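Local coordinates for PHD finger protein 14 (Danio rerio, PDB 7D86) that binds histone H3, preferentially the unmodified form, through its zinc-finger PZP region and represses PDGFRA expression in the control of mesenchymal cell proliferation, at residues His158-Cys161 against Ala162-Glu165; Cys134-Thr137 against Arg138-Arg141; Phe192-Lys195 against Trp196-Asn200. All blocks are in the same frame, centred on the assembly; numbering follows the deposited sequence.

Interaction 1. Residues His158-Cys161 against Ala162-Glu165; sequences HVTC and AQRE. With ZN (zinc ion), chain D.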
loop_
_atom_site.group_PDB
_atom_site.type_symbol
_atom_site.label_atom_id
_atom_site.label_comp_id
_atom_site.label_asym_id
_atom_site.label_seq_id
_atom_site.Cartn_x
_atom_site.Cartn_y
_atom_site.Cartn_z
ATOM N N HIS A 158 -2.792 -5.058 9.102
ATOM C CA HIS A 158 -3.186 -4.516 7.809
ATOM C C HIS A 158 -1.953 -4.029 7.068
ATOM O O HIS A 158 -0.967 -3.608 7.677
ATOM C CB HIS A 158 -4.156 -3.339 7.980
ATOM C CG HIS A 158 -5.457 -3.710 8.607
ATOM N ND1 HIS A 158 -5.851 -3.235 9.840
ATOM C CD2 HIS A 158 -6.461 -4.505 8.167
ATOM C CE1 HIS A 158 -7.041 -3.724 10.134
ATOM N NE2 HIS A 158 -7.434 -4.497 9.135
ATOM N N VAL A 159 -2.027 -4.052 5.734
ATOM C CA VAL A 159 -0.896 -3.607 4.923
ATOM C C VAL A 159 -0.566 -2.150 5.217
ATOM O O VAL A 159 0.605 -1.779 5.341
ATOM C CB VAL A 159 -1.181 -3.822 3.427
ATOM C CG1 VAL A 159 -0.029 -3.265 2.591
ATOM C CG2 VAL A 159 -1.406 -5.305 3.145
ATOM N N THR A 160 -1.591 -1.299 5.327
ATOM C CA THR A 160 -1.342 0.123 5.549
ATOM C C THR A 160 -0.915 0.415 6.981
ATOM O O THR A 160 -0.184 1.384 7.219
ATOM C CB THR A 160 -2.582 0.940 5.187
ATOM O OG1 THR A 160 -3.743 0.355 5.792
ATOM C CG2 THR A 160 -2.767 0.967 3.671
ATOM N N CYS A 161 -1.360 -0.401 7.939
ATOM C CA CYS A 161 -0.869 -0.266 9.303
ATOM C C CYS A 161 0.608 -0.631 9.378
ATOM O O CYS A 161 1.397 0.064 10.030
ATOM C CB CYS A 161 -1.705 -1.131 10.251
ATOM S SG CYS A 161 -3.427 -0.546 10.498
ATOM N N ALA A 162 1.002 -1.706 8.689
ATOM C CA ALA A 162 2.417 -2.044 8.599
ATOM C C ALA A 162 3.185 -0.968 7.845
ATOM O O ALA A 162 4.323 -0.639 8.203
ATOM C CB ALA A 162 2.589 -3.411 7.924
ATOM N N GLN A 163 2.578 -0.398 6.799
ATOM C CA GLN A 163 3.266 0.647 6.049
ATOM C C GLN A 163 3.601 1.822 6.956
ATOM O O GLN A 163 4.702 2.384 6.887
ATOM C CB GLN A 163 2.404 1.113 4.866
ATOM C CG GLN A 163 3.117 2.088 3.934
ATOM C CD GLN A 163 2.198 2.702 2.888
ATOM O OE1 GLN A 163 1.035 3.001 3.159
ATOM N NE2 GLN A 163 2.724 2.894 1.683
ATOM N N ARG A 164 2.657 2.192 7.823
ATOM C CA ARG A 164 2.845 3.323 8.723
ATOM C C ARG A 164 4.000 3.077 9.679
ATOM O O ARG A 164 4.728 4.009 10.042
ATOM C CB ARG A 164 1.546 3.578 9.493
ATOM C CG ARG A 164 1.602 4.681 10.520
ATOM C CD ARG A 164 0.356 4.682 11.399
ATOM N NE ARG A 164 0.427 3.625 12.407
ATOM C CZ ARG A 164 -0.419 2.603 12.491
ATOM N NH1 ARG A 164 -1.430 2.502 11.641
ATOM N NH2 ARG A 164 -0.260 1.689 13.441
ATOM N N GLU A 165 4.181 1.835 10.099
ATOM C CA GLU A 165 5.254 1.490 11.026
ATOM C C GLU A 165 6.577 1.193 10.324
ATOM O O GLU A 165 7.546 0.800 10.997
ATOM C CB GLU A 165 4.827 0.291 11.878
ATOM C CG GLU A 165 3.700 0.597 12.856
ATOM C CD GLU A 165 4.122 1.576 13.943
ATOM O OE1 GLU A 165 5.335 1.675 14.228
ATOM O OE2 GLU A 165 3.243 2.257 14.511
HETATM ZN ZN ZN D . -4.775 -2.235 11.325
HETATM O O HOH W 1 -2.286 3.442 8.996
#

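Interaction 2. Residues Cys134-Thr137 against Arg138-Arg141; sequences CEDT and RFAR. With ZN (zinc ion), chain D; EDO (1,2-ethanediol), chain H.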
loop_
_atom_site.group_PDB
_atom_site.type_symbol
_atom_site.label_atom_id
_atom_site.label_comp_id
_atom_site.label_asym_id
_atom_site.label_seq_id
_atom_site.Cartn_x
_atom_site.Cartn_y
_atom_site.Cartn_z
ATOM N N CYS A 134 -3.337 -1.735 14.760
ATOM C CA CYS A 134 -4.372 -0.744 14.482
ATOM C C CYS A 134 -4.368 0.369 15.529
ATOM O O CYS A 134 -4.320 0.112 16.734
ATOM C CB CYS A 134 -5.746 -1.414 14.430
ATOM S SG CYS A 134 -6.488 -1.506 12.768
ATOM N N GLU A 135 -4.413 1.618 15.059
ATOM C CA GLU A 135 -4.522 2.744 15.984
ATOM C C GLU A 135 -5.911 2.811 16.603
ATOM O O GLU A 135 -6.063 3.174 17.777
ATOM C CB GLU A 135 -4.206 4.055 15.263
ATOM C CG GLU A 135 -2.879 4.055 14.533
ATOM C CD GLU A 135 -2.757 5.202 13.553
ATOM O OE1 GLU A 135 -2.657 6.361 14.002
ATOM O OE2 GLU A 135 -2.771 4.941 12.331
ATOM N N ASP A 136 -6.930 2.461 15.830
ATOM C CA ASP A 136 -8.317 2.526 16.264
ATOM C C ASP A 136 -8.820 1.103 16.479
ATOM O O ASP A 136 -8.944 0.330 15.524
ATOM C CB ASP A 136 -9.167 3.261 15.232
ATOM C CG ASP A 136 -10.522 3.657 15.772
ATOM O OD1 ASP A 136 -11.130 2.869 16.524
ATOM O OD2 ASP A 136 -10.977 4.766 15.438
ATOM N N THR A 137 -9.129 0.777 17.737
ATOM C CA THR A 137 -9.551 -0.575 18.097
ATOM C C THR A 137 -10.751 -1.044 17.281
ATOM O O THR A 137 -10.864 -2.238 16.977
ATOM C CB THR A 137 -9.860 -0.623 19.596
ATOM O OG1 THR A 137 -8.652 -0.392 20.334
ATOM C CG2 THR A 137 -10.445 -1.967 19.999
ATOM N N ARG A 138 -11.634 -0.120 16.882
ATOM C CA ARG A 138 -12.871 -0.497 16.199
ATOM C C ARG A 138 -12.625 -1.233 14.890
ATOM O O ARG A 138 -13.490 -1.989 14.433
ATOM C CB ARG A 138 -13.722 0.749 15.921
ATOM C CG ARG A 138 -14.340 1.392 17.138
ATOM C CD ARG A 138 -15.070 2.679 16.742
ATOM N NE ARG A 138 -14.165 3.606 16.068
ATOM C CZ ARG A 138 -14.561 4.634 15.325
ATOM N NH1 ARG A 138 -15.858 4.870 15.143
ATOM N NH2 ARG A 138 -13.658 5.418 14.755
ATOM N N PHE A 139 -11.455 -1.042 14.278
ATOM C CA PHE A 139 -11.204 -1.530 12.930
ATOM C C PHE A 139 -10.184 -2.665 12.878
ATOM O O PHE A 139 -9.841 -3.124 11.781
ATOM C CB PHE A 139 -10.757 -0.368 12.044
ATOM C CG PHE A 139 -11.725 0.790 12.044
ATOM C CD1 PHE A 139 -12.934 0.690 11.386
ATOM C CD2 PHE A 139 -11.423 1.966 12.706
ATOM C CE1 PHE A 139 -13.833 1.745 11.385
ATOM C CE2 PHE A 139 -12.317 3.030 12.709
ATOM C CZ PHE A 139 -13.521 2.917 12.046
ATOM N N ALA A 140 -9.723 -3.152 14.034
ATOM C CA ALA A 140 -8.681 -4.177 14.048
ATOM C C ALA A 140 -9.110 -5.447 13.325
ATOM O O ALA A 140 -8.258 -6.184 12.813
ATOM C CB ALA A 140 -8.283 -4.508 15.486
ATOM N N ARG A 141 -10.413 -5.727 13.270
ATOM C CA ARG A 141 -10.910 -6.944 12.637
ATOM C C ARG A 141 -11.608 -6.666 11.312
ATOM O O ARG A 141 -12.498 -7.410 10.907
ATOM C CB ARG A 141 -11.846 -7.706 13.574
ATOM C CG ARG A 141 -11.126 -8.614 14.550
ATOM C CD ARG A 141 -12.108 -9.362 15.436
ATOM N NE ARG A 141 -11.431 -10.280 16.347
ATOM C CZ ARG A 141 -10.895 -9.921 17.511
ATOM N NH1 ARG A 141 -10.298 -10.827 18.276
ATOM N NH2 ARG A 141 -10.951 -8.656 17.909
HETATM ZN ZN ZN D . -4.775 -2.235 11.325
HETATM C C1 EDO H . -5.670 2.725 11.278
HETATM O O1 EDO H . -4.561 2.390 12.125
HETATM C C2 EDO H . -6.924 2.817 12.137
HETATM O O2 EDO H . -7.033 1.618 12.919
#

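Interaction 3. Residues Phe192-Lys195 against Trp196-Asn200; sequences FDRK and WKRKN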
loop_
_atom_site.group_PDB
_atom_site.type_symbol
_atom_site.label_atom_id
_atom_site.label_comp_id
_atom_site.label_asym_id
_atom_site.label_seq_id
_atom_site.Cartn_x
_atom_site.Cartn_y
_atom_site.Cartn_z
ATOM N N PHE A 192 17.161 0.024 10.352
ATOM C CA PHE A 192 17.463 1.150 9.473
ATOM C C PHE A 192 16.318 1.406 8.502
ATOM O O PHE A 192 15.876 2.551 8.313
ATOM C CB PHE A 192 18.753 0.882 8.700
ATOM C CG PHE A 192 19.072 1.949 7.692
ATOM C CD1 PHE A 192 19.720 3.108 8.081
ATOM C CD2 PHE A 192 18.720 1.797 6.360
ATOM C CE1 PHE A 192 20.016 4.092 7.157
ATOM C CE2 PHE A 192 19.013 2.783 5.435
ATOM C CZ PHE A 192 19.658 3.924 5.831
ATOM N N ASP A 193 15.827 0.336 7.872
ATOM C CA ASP A 193 14.746 0.466 6.903
ATOM C C ASP A 193 13.480 1.000 7.551
ATOM O O ASP A 193 12.814 1.874 6.987
ATOM C CB ASP A 193 14.485 -0.883 6.231
ATOM C CG ASP A 193 15.487 -1.185 5.143
ATOM O OD1 ASP A 193 16.253 -0.263 4.772
ATOM O OD2 ASP A 193 15.510 -2.337 4.658
ATOM N N ARG A 194 13.132 0.493 8.739
ATOM C CA ARG A 194 11.983 1.035 9.465
ATOM C C ARG A 194 12.113 2.531 9.680
ATOM O O ARG A 194 11.136 3.277 9.536
ATOM C CB ARG A 194 11.838 0.375 10.835
ATOM C CG ARG A 194 11.035 -0.876 10.888
ATOM C CD ARG A 194 10.688 -1.142 12.338
ATOM N NE ARG A 194 9.510 -0.382 12.733
ATOM C CZ ARG A 194 9.189 -0.090 13.987
ATOM N NH1 ARG A 194 8.085 0.593 14.237
ATOM N NH2 ARG A 194 9.978 -0.465 14.987
ATOM N N LYS A 195 13.307 2.982 10.056
ATOM C CA LYS A 195 13.479 4.368 10.472
ATOM C C LYS A 195 13.170 5.335 9.330
ATOM O O LYS A 195 12.391 6.280 9.493
ATOM C CB LYS A 195 14.893 4.567 11.016
ATOM C CG LYS A 195 14.956 4.432 12.531
ATOM C CD LYS A 195 16.321 4.800 13.088
ATOM C CE LYS A 195 17.319 3.693 12.841
ATOM N NZ LYS A 195 18.301 3.545 13.964
ATOM N N TRP A 196 13.766 5.121 8.156
ATOM C CA TRP A 196 13.516 6.088 7.090
ATOM C C TRP A 196 12.135 5.898 6.471
ATOM O O TRP A 196 11.542 6.868 5.982
ATOM C CB TRP A 196 14.618 6.045 6.023
ATOM C CG TRP A 196 14.694 4.795 5.185
ATOM C CD1 TRP A 196 15.561 3.755 5.341
ATOM C CD2 TRP A 196 13.890 4.480 4.038
ATOM N NE1 TRP A 196 15.344 2.808 4.365
ATOM C CE2 TRP A 196 14.322 3.229 3.555
ATOM C CE3 TRP A 196 12.848 5.135 3.375
ATOM C CZ2 TRP A 196 13.744 2.618 2.447
ATOM C CZ3 TRP A 196 12.278 4.533 2.276
ATOM C CH2 TRP A 196 12.724 3.281 1.823
ATOM N N LYS A 197 11.576 4.684 6.523
ATOM C CA LYS A 197 10.213 4.505 6.024
ATOM C C LYS A 197 9.192 5.165 6.945
ATOM O O LYS A 197 8.249 5.810 6.473
ATOM C CB LYS A 197 9.887 3.022 5.847
ATOM C CG LYS A 197 10.649 2.373 4.714
ATOM C CD LYS A 197 10.553 0.852 4.808
ATOM C CE LYS A 197 11.297 0.203 3.655
ATOM N NZ LYS A 197 11.409 -1.273 3.831
ATOM N N ARG A 198 9.345 4.996 8.263
ATOM C CA ARG A 198 8.439 5.679 9.183
ATOM C C ARG A 198 8.534 7.190 9.012
ATOM O O ARG A 198 7.518 7.898 9.043
ATOM C CB ARG A 198 8.753 5.292 10.627
ATOM C CG ARG A 198 8.381 3.878 10.991
ATOM C CD ARG A 198 8.769 3.557 12.427
ATOM N NE ARG A 198 7.904 4.224 13.396
ATOM C CZ ARG A 198 8.139 4.266 14.703
ATOM N NH1 ARG A 198 9.220 3.686 15.201
ATOM N NH2 ARG A 198 7.299 4.894 15.512
ATOM N N LYS A 199 9.752 7.695 8.811
ATOM C CA LYS A 199 9.945 9.128 8.612
ATOM C C LYS A 199 9.253 9.605 7.339
ATOM O O LYS A 199 8.561 10.629 7.339
ATOM C CB LYS A 199 11.442 9.451 8.578
ATOM C CG LYS A 199 11.747 10.913 8.295
ATOM C CD LYS A 199 13.241 11.192 8.300
ATOM C CE LYS A 199 13.535 12.648 7.972
ATOM N NZ LYS A 199 13.008 13.586 9.002
ATOM N N ASN A 200 9.413 8.864 6.241
ATOM C CA ASN A 200 8.797 9.287 4.986
ATOM C C ASN A 200 7.282 9.145 5.026
ATOM O O ASN A 200 6.571 9.967 4.436
ATOM C CB ASN A 200 9.376 8.495 3.812
ATOM C CG ASN A 200 10.735 9.002 3.391
ATOM O OD1 ASN A 200 11.296 9.892 4.027
ATOM N ND2 ASN A 200 11.275 8.441 2.320
#

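Interaction 1. Residues His158-Cys161 against Ala162-Glu165
Arg-164 folds its guanidinium back over Cys-161, one turn earlier in the short helix 159-164, so that the carbonyl oxygen of Cys-161 lies over the centre of one guanidinium face. CG stands anti to the backbone N (chi1 177°) and the chain bends at chi3, which brings NH1 to 3.8 Å from Cys-161 SG. The same NH1 donates a hydrogen bond to a water in the guanidinium plane, whose oxygen lies 2.9 Å from NH1, and that water donates weakly to Thr-160 O. Beyond the helix NH1 forms a salt bridge with Glu-135 and NH2 bonds to Leu-133 O; the ion pair of NH2 with Glu-165 OE2 is long, and Glu-165 has its main salt bridge with Arg-194. With an alanine here, Glu-135 would probably lose its cationic mate and Leu-133 O its donor, and the flank of the zinc-bound thiolate would be uncovered.

The carbonyls of the first turn are taken up in order. His-158, at the N-cap position, receives Ala-162 N on its O at 2.9 Å, nearly straight at 168°; Val-159 O receives Gln-163 N at 2.8 Å; Thr-160 O receives Arg-164 N at 3.0 Å. The last bond, from Glu-165 N to Cys-161 O, is weak. The Gln-163 chain runs extended and its NE2 is satisfied by Cys-13 O.

His-158 coordinates zinc through ND1 at 2.1 Å and its other ring nitrogen, NE2, donates to Thr-142 O, which fixes the rotation of the imidazole. Cys-161 SG binds the same ion at 2.3 Å, and Cys-131 and Cys-134 complete the tetrahedral site, three cysteines and one histidine, of the second PHD-type zinc finger.

Interaction 2. Residues Cys134-Thr137 against Arg138-Arg141
In the zinc-binding loop of the second PHD-type finger, Cys-134 turns its side chain toward Ala-140, and Asp-136 gathers the backbone and side chain of Arg-138. Cys-134 SG binds the zinc at 2.4 Å, sharing it with Cys-131, His-158 and Cys-161, while its CB packs 4.1 Å from Ala-140 CB. Asp-136 has CG anti to the backbone N (chi1 -166°), a setting that carries its carboxylate forward along the chain to Arg-138. There the arginine grips it side-on with two nitrogens, one to each oxygen: NH2 reaches OD2 of Asp-136 at 2.8 Å, and NE reaches OD1 at 3.2 Å, nearly straight at 172°. Both oxygens are met on their syn sides and lie in the guanidinium plane, but both nitrogens come from outside the carboxylate plane, the two flat groups being turned 27° from each other. The Arg-138 backbone N adds a bond to the anti side of OD1, and it approaches from the same face of the carboxylate as NE.

Two further backbone bonds close two successive turns just after the Cys-131/Cys-134 CxxC pair of this PHD-type finger. Phe-139 N donates to Asp-136 O at 3.1 Å and Ala-140 N to Thr-137 O at 3.3 Å. The Phe-139 ring turns its edge to Asp-136, with CE2 3.5 Å from OD2, and carries Arg-138 CB over one face; in return its CZ lies over a face of the guanidinium, near the rim. On the cysteine side, a 1,2-ethanediol, probably from the crystallisation liquor, takes up the backbone N-H groups of Glu-135 and Asp-136. Its O2 lies 3.2 Å from Cys-134 SG.

Interaction 3. Residues Phe192-Lys195 against Trp196-Asn200
Trp-196 directs an edge of its indole at the face of Phe-192, one turn earlier in helix 191-204, as an offset edge-to-face (T-shaped) pair. The Phe-192 ring and the five-membered ring have centroids 5.2 Å apart and planes at 61°, with CE2 of Phe-192 3.6 Å from CD1 of Trp-196. The tryptophan takes the crowded position, CG between the backbone N and the carbonyl carbon (chi1 68°), which lays the indole back along the helix over Asp-193 O. Its NE1 there donates to Asp-193 OD1 at 3.2 Å, on the anti side and tilted out of the carboxylate plane; the two flat groups stand almost perpendicular. Lys-197 runs extended, its CG packed against one indole face, and sends NZ on to Leu-168 O. Backbone i to i+4 bonds run beneath, the one from Trp-196 N to Phe-192 O being weak.

On another side of the helix Arg-194 and Arg-198, both bent at chi3, run side by side with guanidinium planes only 3° apart. Glu-165 forms a salt bridge with Arg-194 and a long, weak ion pair with Arg-198. NH1 of Arg-194 lies 3.4 Å from NH1 of Arg-198, over a face of that guanidinium.

Interaction 1 is buried, whereas interactions 2 and 3 lie at the surface. The first two serve one zinc ion: residues 134-141 supply a ligand from an irregular loop, residues 158-165 two more, one from the N-cap and one from the first turn of a short helix, and Glu-135 OE2 meets Arg-164 NH1 across them at 2.9 Å. Interaction 3 binds no metal and builds on a regular helix with an aromatic pair and paired arginines. It joins interaction 1 through Glu-165 OE1 and Arg-194 NH1, 3.0 Å apart, but does not touch interaction 2, whose nearest atoms are about 10 Å away. Ionic ties thus reach both from Arg-164 and, just past the helix, Glu-165.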